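Local coordinates for protein glycoside hydrolase (Streptococcus pneumoniae serotype 4, PDB 6ORH) that probably hydrolyses alpha-L-fucosidic bonds as a glycoside hydrolase family 29 enzyme, taking part in the breakdown of host-derived carbohydrate antigens, at residues Ser354-Asp359 with Ile364-Asp369; Lys374-Ile379 with Gln405-Gly410; Ala17-Glu22 with Val413-Leu418. The protein carries 2 engineered substitutions. All coordinates share one frame; numbering follows the deposited sequence.

Interaction 1: residues Ser354-Asp359 with Ile364-Asp369; sequences SSWASD and IQLELD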
loop_
_atom_site.group_PDB
_atom_site.type_symbol
_atom_site.label_atom_id
_atom_site.label_comp_id
_atom_site.label_asym_id
_atom_site.label_seq_id
_atom_site.Cartn_x
_atom_site.Cartn_y
_atom_site.Cartn_z
ATOM N N SER A 354 -16.410 -21.124 -16.881
ATOM C CA SER A 354 -17.591 -20.277 -16.749
ATOM C C SER A 354 -17.209 -18.944 -16.109
ATOM O O SER A 354 -16.359 -18.906 -15.218
ATOM C CB SER A 354 -18.717 -20.965 -16.016
ATOM O OG SER A 354 -18.462 -21.067 -14.623
ATOM N N SER A 355 -17.835 -17.859 -16.590
ATOM C CA SER A 355 -17.557 -16.513 -16.094
ATOM C C SER A 355 -18.828 -15.658 -16.060
ATOM O O SER A 355 -19.840 -16.005 -16.674
ATOM C CB SER A 355 -16.521 -15.849 -16.940
ATOM O OG SER A 355 -17.133 -15.403 -18.129
ATOM N N TRP A 356 -18.744 -14.523 -15.346
ATOM C CA TRP A 356 -19.830 -13.576 -15.169
ATOM C C TRP A 356 -19.443 -12.258 -15.841
ATOM O O TRP A 356 -18.262 -11.943 -15.915
ATOM C CB TRP A 356 -20.119 -13.339 -13.676
ATOM C CG TRP A 356 -20.913 -12.099 -13.402
ATOM C CD1 TRP A 356 -22.276 -11.974 -13.363
ATOM C CD2 TRP A 356 -20.393 -10.768 -13.165
ATOM N NE1 TRP A 356 -22.643 -10.674 -13.107
ATOM C CE2 TRP A 356 -21.502 -9.909 -12.983
ATOM C CE3 TRP A 356 -19.101 -10.217 -13.106
ATOM C CZ2 TRP A 356 -21.366 -8.539 -12.738
ATOM C CZ3 TRP A 356 -18.972 -8.860 -12.847
ATOM C CH2 TRP A 356 -20.079 -8.027 -12.653
ATOM N N ALA A 357 -20.444 -11.541 -16.340
ATOM C CA ALA A 357 -20.296 -10.216 -16.934
ATOM C C ALA A 357 -21.612 -9.475 -16.761
ATOM O O ALA A 357 -22.659 -10.110 -16.581
ATOM C CB ALA A 357 -19.919 -10.318 -18.395
ATOM N N SER A 358 -21.558 -8.136 -16.770
ATOM C CA SER A 358 -22.752 -7.306 -16.728
ATOM C C SER A 358 -22.497 -5.982 -17.442
ATOM O O SER A 358 -21.452 -5.357 -17.237
ATOM C CB SER A 358 -23.197 -7.048 -15.324
ATOM O OG SER A 358 -24.364 -6.230 -15.343
ATOM N N ASP A 359 -23.473 -5.557 -18.251
ATOM C CA ASP A 359 -23.434 -4.256 -18.901
ATOM C C ASP A 359 -24.299 -3.260 -18.124
ATOM O O ASP A 359 -24.648 -2.200 -18.645
ATOM C CB ASP A 359 -23.862 -4.377 -20.370
ATOM C CG ASP A 359 -25.274 -4.920 -20.525
ATOM O OD1 ASP A 359 -25.857 -5.337 -19.502
ATOM O OD2 ASP A 359 -25.771 -4.957 -21.668
ATOM N N ILE A 364 -21.975 -1.762 -9.761
ATOM C CA ILE A 364 -22.520 -3.114 -9.837
ATOM C C ILE A 364 -22.279 -3.846 -8.524
ATOM O O ILE A 364 -21.148 -3.966 -8.041
ATOM C CB ILE A 364 -21.987 -3.877 -11.069
ATOM C CG1 ILE A 364 -22.560 -3.338 -12.379
ATOM C CG2 ILE A 364 -22.263 -5.385 -10.930
ATOM C CD1 ILE A 364 -21.870 -3.832 -13.632
ATOM N N GLN A 365 -23.365 -4.392 -7.960
ATOM C CA GLN A 365 -23.274 -5.015 -6.659
ATOM C C GLN A 365 -23.585 -6.500 -6.799
ATOM O O GLN A 365 -24.710 -6.851 -7.167
ATOM C CB GLN A 365 -24.262 -4.340 -5.711
ATOM C CG GLN A 365 -24.284 -4.977 -4.333
ATOM C CD GLN A 365 -25.014 -4.067 -3.385
ATOM O OE1 GLN A 365 -24.609 -2.923 -3.167
ATOM N NE2 GLN A 365 -26.140 -4.541 -2.883
ATOM N N LEU A 366 -22.580 -7.338 -6.525
ATOM C CA LEU A 366 -22.755 -8.788 -6.444
ATOM C C LEU A 366 -22.843 -9.167 -4.969
ATOM O O LEU A 366 -22.012 -8.752 -4.166
ATOM C CB LEU A 366 -21.553 -9.487 -7.102
ATOM C CG LEU A 366 -21.435 -9.295 -8.607
ATOM C CD1 LEU A 366 -20.031 -9.648 -9.101
ATOM C CD2 LEU A 366 -22.500 -10.142 -9.309
ATOM N N GLU A 367 -23.859 -9.962 -4.586
ATOM C CA GLU A 367 -23.958 -10.380 -3.194
ATOM C C GLU A 367 -23.867 -11.901 -3.133
ATOM O O GLU A 367 -24.563 -12.591 -3.900
ATOM C CB GLU A 367 -25.285 -9.911 -2.586
ATOM C CG GLU A 367 -25.418 -10.249 -1.104
ATOM C CD GLU A 367 -26.585 -9.545 -0.424
ATOM O OE1 GLU A 367 -26.821 -8.367 -0.721
ATOM O OE2 GLU A 367 -27.277 -10.185 0.397
ATOM N N LEU A 368 -22.992 -12.393 -2.250
ATOM C CA LEU A 368 -22.818 -13.828 -2.045
ATOM C C LEU A 368 -23.518 -14.197 -0.747
ATOM O O LEU A 368 -23.360 -13.498 0.253
ATOM C CB LEU A 368 -21.334 -14.196 -1.908
ATOM C CG LEU A 368 -20.557 -14.289 -3.221
ATOM C CD1 LEU A 368 -20.300 -12.896 -3.767
ATOM C CD2 LEU A 368 -19.229 -15.000 -3.023
ATOM N N ASP A 369 -24.248 -15.328 -0.778
ATOM C CA ASP A 369 -24.810 -15.942 0.418
ATOM C C ASP A 369 -24.154 -17.310 0.587
ATOM O O ASP A 369 -24.379 -18.193 -0.227
ATOM C CB ASP A 369 -26.335 -16.077 0.287
ATOM C CG ASP A 369 -26.995 -16.664 1.535
ATOM O OD1 ASP A 369 -26.278 -17.173 2.418
ATOM O OD2 ASP A 369 -28.236 -16.587 1.616
#

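Interaction 2: residues Lys374-Ile379 with Gln405-Gly410; sequences KTFDVI and QEFGSG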
loop_
_atom_site.group_PDB
_atom_site.type_symbol
_atom_site.label_atom_id
_atom_site.label_comp_id
_atom_site.label_asym_id
_atom_site.label_seq_id
_atom_site.Cartn_x
_atom_site.Cartn_y
_atom_site.Cartn_z
ATOM N N LYS A 374 -19.378 -18.336 7.896
ATOM C CA LYS A 374 -18.037 -18.894 7.781
ATOM C C LYS A 374 -17.038 -17.810 8.154
ATOM O O LYS A 374 -17.379 -16.632 8.127
ATOM C CB LYS A 374 -17.765 -19.383 6.351
ATOM C CG LYS A 374 -18.834 -20.303 5.785
ATOM C CD LYS A 374 -18.392 -21.098 4.574
ATOM C CE LYS A 374 -19.502 -21.991 4.059
ATOM N NZ LYS A 374 -19.228 -22.478 2.683
ATOM N N THR A 375 -15.808 -18.216 8.499
ATOM C CA THR A 375 -14.786 -17.321 9.013
ATOM C C THR A 375 -13.654 -17.209 7.994
ATOM O O THR A 375 -13.049 -18.220 7.631
ATOM C CB THR A 375 -14.233 -17.826 10.345
ATOM O OG1 THR A 375 -15.382 -17.859 11.191
ATOM C CG2 THR A 375 -13.194 -16.923 10.963
ATOM N N PHE A 376 -13.404 -15.969 7.559
ATOM C CA PHE A 376 -12.452 -15.717 6.484
ATOM C C PHE A 376 -11.761 -14.372 6.698
ATOM O O PHE A 376 -12.201 -13.541 7.502
ATOM C CB PHE A 376 -13.159 -15.813 5.130
ATOM C CG PHE A 376 -14.332 -14.865 5.008
ATOM C CD1 PHE A 376 -14.148 -13.553 4.600
ATOM C CD2 PHE A 376 -15.615 -15.295 5.308
ATOM C CE1 PHE A 376 -15.225 -12.683 4.494
ATOM C CE2 PHE A 376 -16.695 -14.426 5.211
ATOM C CZ PHE A 376 -16.495 -13.121 4.804
ATOM N N ASP A 377 -10.648 -14.157 5.979
ATOM C CA ASP A 377 -9.931 -12.896 6.033
ATOM C C ASP A 377 -9.286 -12.586 4.683
ATOM O O ASP A 377 -8.496 -11.648 4.611
ATOM C CB ASP A 377 -8.878 -12.843 7.146
ATOM C CG ASP A 377 -7.820 -13.945 7.110
ATOM O OD1 ASP A 377 -7.919 -14.877 6.274
ATOM O OD2 ASP A 377 -6.949 -13.905 7.985
ATOM N N VAL A 378 -9.620 -13.374 3.652
ATOM C CA VAL A 378 -9.107 -13.111 2.308
ATOM C C VAL A 378 -10.226 -13.277 1.293
ATOM O O VAL A 378 -10.903 -14.304 1.263
ATOM C CB VAL A 378 -7.936 -14.032 1.919
ATOM C CG1 VAL A 378 -7.378 -13.600 0.549
ATOM C CG2 VAL A 378 -6.832 -14.016 2.961
ATOM N N ILE A 379 -10.363 -12.303 0.380
ATOM C CA ILE A 379 -11.204 -12.493 -0.795
ATOM C C ILE A 379 -10.312 -12.517 -2.045
ATOM O O ILE A 379 -9.345 -11.775 -2.100
ATOM C CB ILE A 379 -12.336 -11.439 -0.886
ATOM C CG1 ILE A 379 -13.351 -11.804 -1.976
ATOM C CG2 ILE A 379 -11.746 -10.031 -1.081
ATOM C CD1 ILE A 379 -14.638 -10.965 -2.021
ATOM N N GLN A 405 -20.719 -3.746 6.707
ATOM C CA GLN A 405 -19.500 -3.118 7.196
ATOM C C GLN A 405 -18.398 -3.343 6.167
ATOM O O GLN A 405 -18.442 -4.285 5.392
ATOM C CB GLN A 405 -19.113 -3.680 8.566
ATOM C CG GLN A 405 -20.006 -3.177 9.699
ATOM C CD GLN A 405 -19.669 -3.796 11.036
ATOM O OE1 GLN A 405 -20.246 -3.440 12.067
ATOM N NE2 GLN A 405 -18.748 -4.751 11.032
ATOM N N GLU A 406 -17.378 -2.485 6.181
ATOM C CA GLU A 406 -16.374 -2.625 5.132
ATOM C C GLU A 406 -15.460 -3.797 5.443
ATOM O O GLU A 406 -15.151 -4.096 6.613
ATOM C CB GLU A 406 -15.598 -1.330 4.906
ATOM C CG GLU A 406 -15.029 -0.790 6.184
ATOM C CD GLU A 406 -14.150 0.421 5.970
ATOM O OE1 GLU A 406 -14.680 1.491 5.518
ATOM O OE2 GLU A 406 -12.977 0.294 6.281
ATOM N N PHE A 407 -15.080 -4.493 4.364
ATOM C CA PHE A 407 -14.046 -5.512 4.454
ATOM C C PHE A 407 -12.743 -4.949 3.898
ATOM O O PHE A 407 -11.718 -5.006 4.568
ATOM C CB PHE A 407 -14.493 -6.753 3.685
ATOM C CG PHE A 407 -13.490 -7.884 3.747
ATOM C CD1 PHE A 407 -13.491 -8.770 4.809
ATOM C CD2 PHE A 407 -12.551 -8.049 2.738
ATOM C CE1 PHE A 407 -12.581 -9.823 4.846
ATOM C CE2 PHE A 407 -11.623 -9.083 2.788
ATOM C CZ PHE A 407 -11.633 -9.960 3.848
ATOM N N GLY A 408 -12.812 -4.360 2.708
ATOM C CA GLY A 408 -11.632 -3.721 2.135
ATOM C C GLY A 408 -11.981 -3.093 0.783
ATOM O O GLY A 408 -13.118 -3.175 0.308
ATOM N N SER A 409 -10.983 -2.435 0.174
ATOM C CA SER A 409 -11.211 -1.834 -1.130
ATOM C C SER A 409 -9.922 -1.913 -1.932
ATOM O O SER A 409 -8.836 -2.138 -1.382
ATOM C CB SER A 409 -11.666 -0.385 -1.030
ATOM O OG SER A 409 -10.631 0.439 -0.510
ATOM N N GLY A 410 -10.070 -1.642 -3.225
ATOM C CA GLY A 410 -8.914 -1.653 -4.107
ATOM C C GLY A 410 -9.175 -0.890 -5.393
ATOM O O GLY A 410 -10.260 -0.329 -5.626
#

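Interaction 3: residues Ala17-Glu22 with Val413-Leu418; sequences AYLGDE and VGYKRL. With EDO (1,2-ethanediol), chain L.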
loop_
_atom_site.group_PDB
_atom_site.type_symbol
_atom_site.label_atom_id
_atom_site.label_comp_id
_atom_site.label_asym_id
_atom_site.label_seq_id
_atom_site.Cartn_x
_atom_site.Cartn_y
_atom_site.Cartn_z
ATOM N N ALA A 17 0.190 -17.565 -19.583
ATOM C CA ALA A 17 0.702 -18.775 -18.960
ATOM C C ALA A 17 1.534 -18.403 -17.727
ATOM O O ALA A 17 1.464 -19.036 -16.656
ATOM C CB ALA A 17 1.453 -19.593 -19.996
ATOM N N TYR A 18 2.361 -17.360 -17.875
ATOM C CA TYR A 18 3.171 -16.936 -16.745
ATOM C C TYR A 18 2.286 -16.436 -15.598
ATOM O O TYR A 18 2.570 -16.745 -14.427
ATOM C CB TYR A 18 4.141 -15.836 -17.202
ATOM C CG TYR A 18 5.197 -15.389 -16.218
ATOM C CD1 TYR A 18 5.556 -16.144 -15.096
ATOM C CD2 TYR A 18 5.898 -14.204 -16.454
ATOM C CE1 TYR A 18 6.548 -15.714 -14.230
ATOM C CE2 TYR A 18 6.914 -13.786 -15.614
ATOM C CZ TYR A 18 7.255 -14.552 -14.508
ATOM O OH TYR A 18 8.279 -14.136 -13.719
ATOM N N LEU A 19 1.240 -15.638 -15.919
ATOM C CA LEU A 19 0.356 -15.132 -14.880
ATOM C C LEU A 19 -0.270 -16.303 -14.116
ATOM O O LEU A 19 -0.409 -16.241 -12.898
ATOM C CB LEU A 19 -0.712 -14.225 -15.517
ATOM C CG LEU A 19 -0.114 -12.881 -15.967
ATOM C CD1 LEU A 19 -1.102 -12.161 -16.879
ATOM C CD2 LEU A 19 0.170 -12.032 -14.742
ATOM N N GLY A 20 -0.630 -17.342 -14.864
ATOM C CA GLY A 20 -1.219 -18.545 -14.281
ATOM C C GLY A 20 -0.246 -19.296 -13.361
ATOM O O GLY A 20 -0.634 -19.854 -12.318
ATOM N N ASP A 21 1.027 -19.305 -13.732
ATOM C CA ASP A 21 2.059 -20.030 -12.994
ATOM C C ASP A 21 2.439 -19.340 -11.681
ATOM O O ASP A 21 2.807 -20.028 -10.733
ATOM C CB ASP A 21 3.299 -20.241 -13.870
ATOM C CG ASP A 21 3.133 -21.376 -14.881
ATOM O OD1 ASP A 21 2.139 -22.142 -14.768
ATOM O OD2 ASP A 21 3.957 -21.456 -15.781
ATOM N N GLU A 22 2.461 -17.990 -11.661
ATOM C CA GLU A 22 2.577 -17.188 -10.445
ATOM C C GLU A 22 3.989 -17.082 -9.861
ATOM O O GLU A 22 4.365 -16.002 -9.380
ATOM C CB GLU A 22 1.613 -17.640 -9.333
ATOM C CG GLU A 22 0.155 -17.629 -9.760
ATOM C CD GLU A 22 -0.805 -18.030 -8.637
ATOM O OE1 GLU A 22 -0.382 -18.798 -7.752
ATOM O OE2 GLU A 22 -1.971 -17.657 -8.726
ATOM N N VAL A 413 -8.173 -5.366 -10.401
ATOM C CA VAL A 413 -8.281 -6.786 -10.117
ATOM C C VAL A 413 -7.179 -7.490 -10.912
ATOM O O VAL A 413 -6.256 -8.055 -10.319
ATOM C CB VAL A 413 -9.708 -7.277 -10.453
ATOM C CG1 VAL A 413 -9.787 -8.808 -10.373
ATOM C CG2 VAL A 413 -10.741 -6.686 -9.477
ATOM N N GLY A 414 -7.272 -7.476 -12.246
ATOM C CA GLY A 414 -6.262 -8.119 -13.076
ATOM C C GLY A 414 -6.465 -9.639 -13.153
ATOM O O GLY A 414 -7.587 -10.140 -12.977
ATOM N N TYR A 415 -5.366 -10.374 -13.368
ATOM C CA TYR A 415 -5.452 -11.817 -13.491
ATOM C C TYR A 415 -6.002 -12.433 -12.200
ATOM O O TYR A 415 -6.779 -13.399 -12.211
ATOM C CB TYR A 415 -4.058 -12.397 -13.746
ATOM C CG TYR A 415 -4.122 -13.854 -14.119
ATOM C CD1 TYR A 415 -4.360 -14.221 -15.434
ATOM C CD2 TYR A 415 -3.965 -14.825 -13.144
ATOM C CE1 TYR A 415 -4.465 -15.562 -15.780
ATOM C CE2 TYR A 415 -4.070 -16.170 -13.469
ATOM C CZ TYR A 415 -4.333 -16.519 -14.790
ATOM O OH TYR A 415 -4.383 -17.826 -15.190
ATOM N N LYS A 416 -5.534 -11.889 -11.077
ATOM C CA LYS A 416 -5.907 -12.407 -9.774
ATOM C C LYS A 416 -5.586 -11.347 -8.735
ATOM O O LYS A 416 -4.473 -10.832 -8.690
ATOM C CB LYS A 416 -5.066 -13.653 -9.478
ATOM C CG LYS A 416 -5.133 -14.174 -8.046
ATOM C CD LYS A 416 -4.427 -15.536 -7.971
ATOM C CE LYS A 416 -4.224 -16.042 -6.557
ATOM N NZ LYS A 416 -3.600 -17.394 -6.577
ATOM N N ARG A 417 -6.570 -11.047 -7.873
ATOM C CA ARG A 417 -6.380 -10.082 -6.804
ATOM C C ARG A 417 -6.778 -10.771 -5.501
ATOM O O ARG A 417 -7.888 -11.308 -5.402
ATOM C CB ARG A 417 -7.308 -8.869 -7.030
ATOM C CG ARG A 417 -7.255 -7.785 -5.960
ATOM C CD ARG A 417 -5.903 -7.071 -5.978
ATOM N NE ARG A 417 -5.659 -6.224 -4.811
ATOM C CZ ARG A 417 -5.786 -4.908 -4.784
ATOM N NH1 ARG A 417 -6.300 -4.228 -5.815
ATOM N NH2 ARG A 417 -5.440 -4.269 -3.674
ATOM N N LEU A 418 -5.851 -10.776 -4.551
ATOM C CA LEU A 418 -6.156 -11.191 -3.187
ATOM C C LEU A 418 -6.318 -9.905 -2.400
ATOM O O LEU A 418 -5.572 -8.933 -2.591
ATOM C CB LEU A 418 -5.024 -12.060 -2.628
ATOM C CG LEU A 418 -4.780 -13.344 -3.410
ATOM C CD1 LEU A 418 -3.516 -14.057 -2.897
ATOM C CD2 LEU A 418 -5.988 -14.274 -3.318
HETATM C C1 EDO L . -0.066 -13.481 -11.466
HETATM O O1 EDO L . 1.004 -14.353 -11.596
HETATM C C2 EDO L . -0.590 -13.836 -10.145
HETATM O O2 EDO L . -1.586 -13.042 -9.750
#

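Interaction 1: residues Ser354-Asp359 with Ile364-Asp369
Leu366 sets its two methyls on one face of the Trp356 indole. CD1 of Leu366 stands 3.8 Å from the centroid of the six-membered ring of Trp356, only 7° off the normal, a well-centred CH-pi contact. The second methyl, CD2, sits nearer the ring junction, with Leu366 CD2 3.8 Å from Trp356 CE2. Ile364 comes from another direction: its CG2 meets the rim of the indole near the ring plane, 3.7 Å from Trp356 CZ2. Branched aliphatic residues suit these places because one side chain can present several methyls to a broad flat surface. Ile364 also reaches Ser358, whose OG lies 3.9 Å from Ile364 CD1; that hydroxyl is small enough to be buried here and bonds to the backbone N of Ala360. On the opposite face of the indole the backbone N of Ser358 lies near the rim. A chi1 of 162° places the indole opposite its own backbone N, extending it toward strand 364-370, and its buried NE1 is satisfied by Pro336 O. Farther out, Ser355 O accepts a bond from His346 ND1, and Ser354 OG bonds to Asp349 and Leu351. His346, Asp349, Leu351 and Ser354 belong to a calcium site of this protein, unoccupied in this chain. Strands 356-357 and 364-370 lie in different antiparallel sheets, and their contact forms part of the hydrophobic core between them, as in F5/8 type C beta-sandwiches.

Interaction 2: residues Lys374-Ile379 with Gln405-Gly410
Phe407 drives the end of its ring against a peptide group: CZ of Phe407 lies 3.6 Å from the carbonyl carbon C of Asp377, which sits at the ring edge in its plane. The meeting point is a corner of the F5/8 type C beta-sandwich, where the chain turns at Asp377 and both segments carry a classic beta bulge, each against a different neighbouring strand. Asp377 and Val378 together face Tyr448, and Phe407 and Gly408 together face Val396. Phe407 stretches from strand 403-410 into the buried interior, its chi1 of -179° directing the ring toward segment 374-379, where a flat apolar ring can pack between the two sheets. Phe376 flanks it obliquely, with the ring centroids 5.9 Å apart and the planes at 44°. Their nearest atoms are CE1 of Phe376 and CE1 of Phe407, at 3.9 Å. The Asp377 side chain leaves its backbone away from strand 403-410, and its OD2 bonds to Thr450 OG1. Strand 403-410 carries polar contacts as well: Glu406 forms a salt bridge with Arg216 of the second subunit. Beta-branched Ile379 completes the grip on the Phe407 ring, its CG2 resting 4.0 Å from Phe407 CE2.

Interaction 3: residues Ala17-Glu22 with Val413-Leu418
Tyr415 lays its ring against the backbone and CB of Leu19, and has the largest area buried here. Leu19 CB stands over one face, 3.8 Å from the centroid of the Tyr415 ring and 18° off the normal, a CH-pi contact made chiefly by the CB methylene, with the CD1 methyl only at the margin. The closest ring atom is Tyr415 CD1, 3.6 Å from Leu19 CB. The two side chains run past each other in opposite directions, and the tyrosine reaches on to Gly20, where its OH comes within 3.4 Å of Gly20 CA; having no side chain, this glycine lets the hydroxyl approach the helix backbone. Leu19 also packs on Phe251 and Ile253 of strand 250-259, tying it to the barrel domain.

Glu22 follows the last turn of helix 13-21, its positive phi (78°) marking where the chain leaves helical geometry toward strand 23-27. Its extended side chain crosses that of Lys416 at about a right angle, and Lys416 NZ donates to Glu22 OE2 at 2.7 Å on the syn side of the carboxylate, somewhat out of its plane. The lysine is likewise extended, and its NZ has a second partner in Tyr323 OH. A 1,2-ethanediol, probably from the crystallisation liquor, lies against the aliphatic parts of Leu19, Glu22 and Lys416; its O1 donates to Leu19 O at 2.7 Å, and it also bonds to Val286 O.

The join between the alpha-L-fucosidase domain and the F5/8 type C domain thus mixes an apolar contact with a charged one. The lysine would be expected to offset the negative charge that Glu22 brings to a helix C-terminus, whose last carbonyls give it a partial negative charge, and the partly buried setting probably strengthens their attraction.

Interactions 1 and 2 are two parts of the interior of one beta-sandwich, their centres about 17 Å apart and in series along the chain. Both are nested inside the loop closed by interaction 3, which joins that sandwich to the alpha-L-fucosidase domain, its centre about 20 Å from each of theirs. Interactions 2 and 3 touch, through Gly410 CA and Arg417 NH1 at 4.0 Å. The side chains of Trp356 and Tyr415 each lie about 8 Å from that of Thr443, another residue of the unoccupied calcium site. The side chain of Phe407 is about 11 Å from a bound N-acetylglucosamine, which touches Gln405; further glycan is bound in the alpha-L-fucosidase domain.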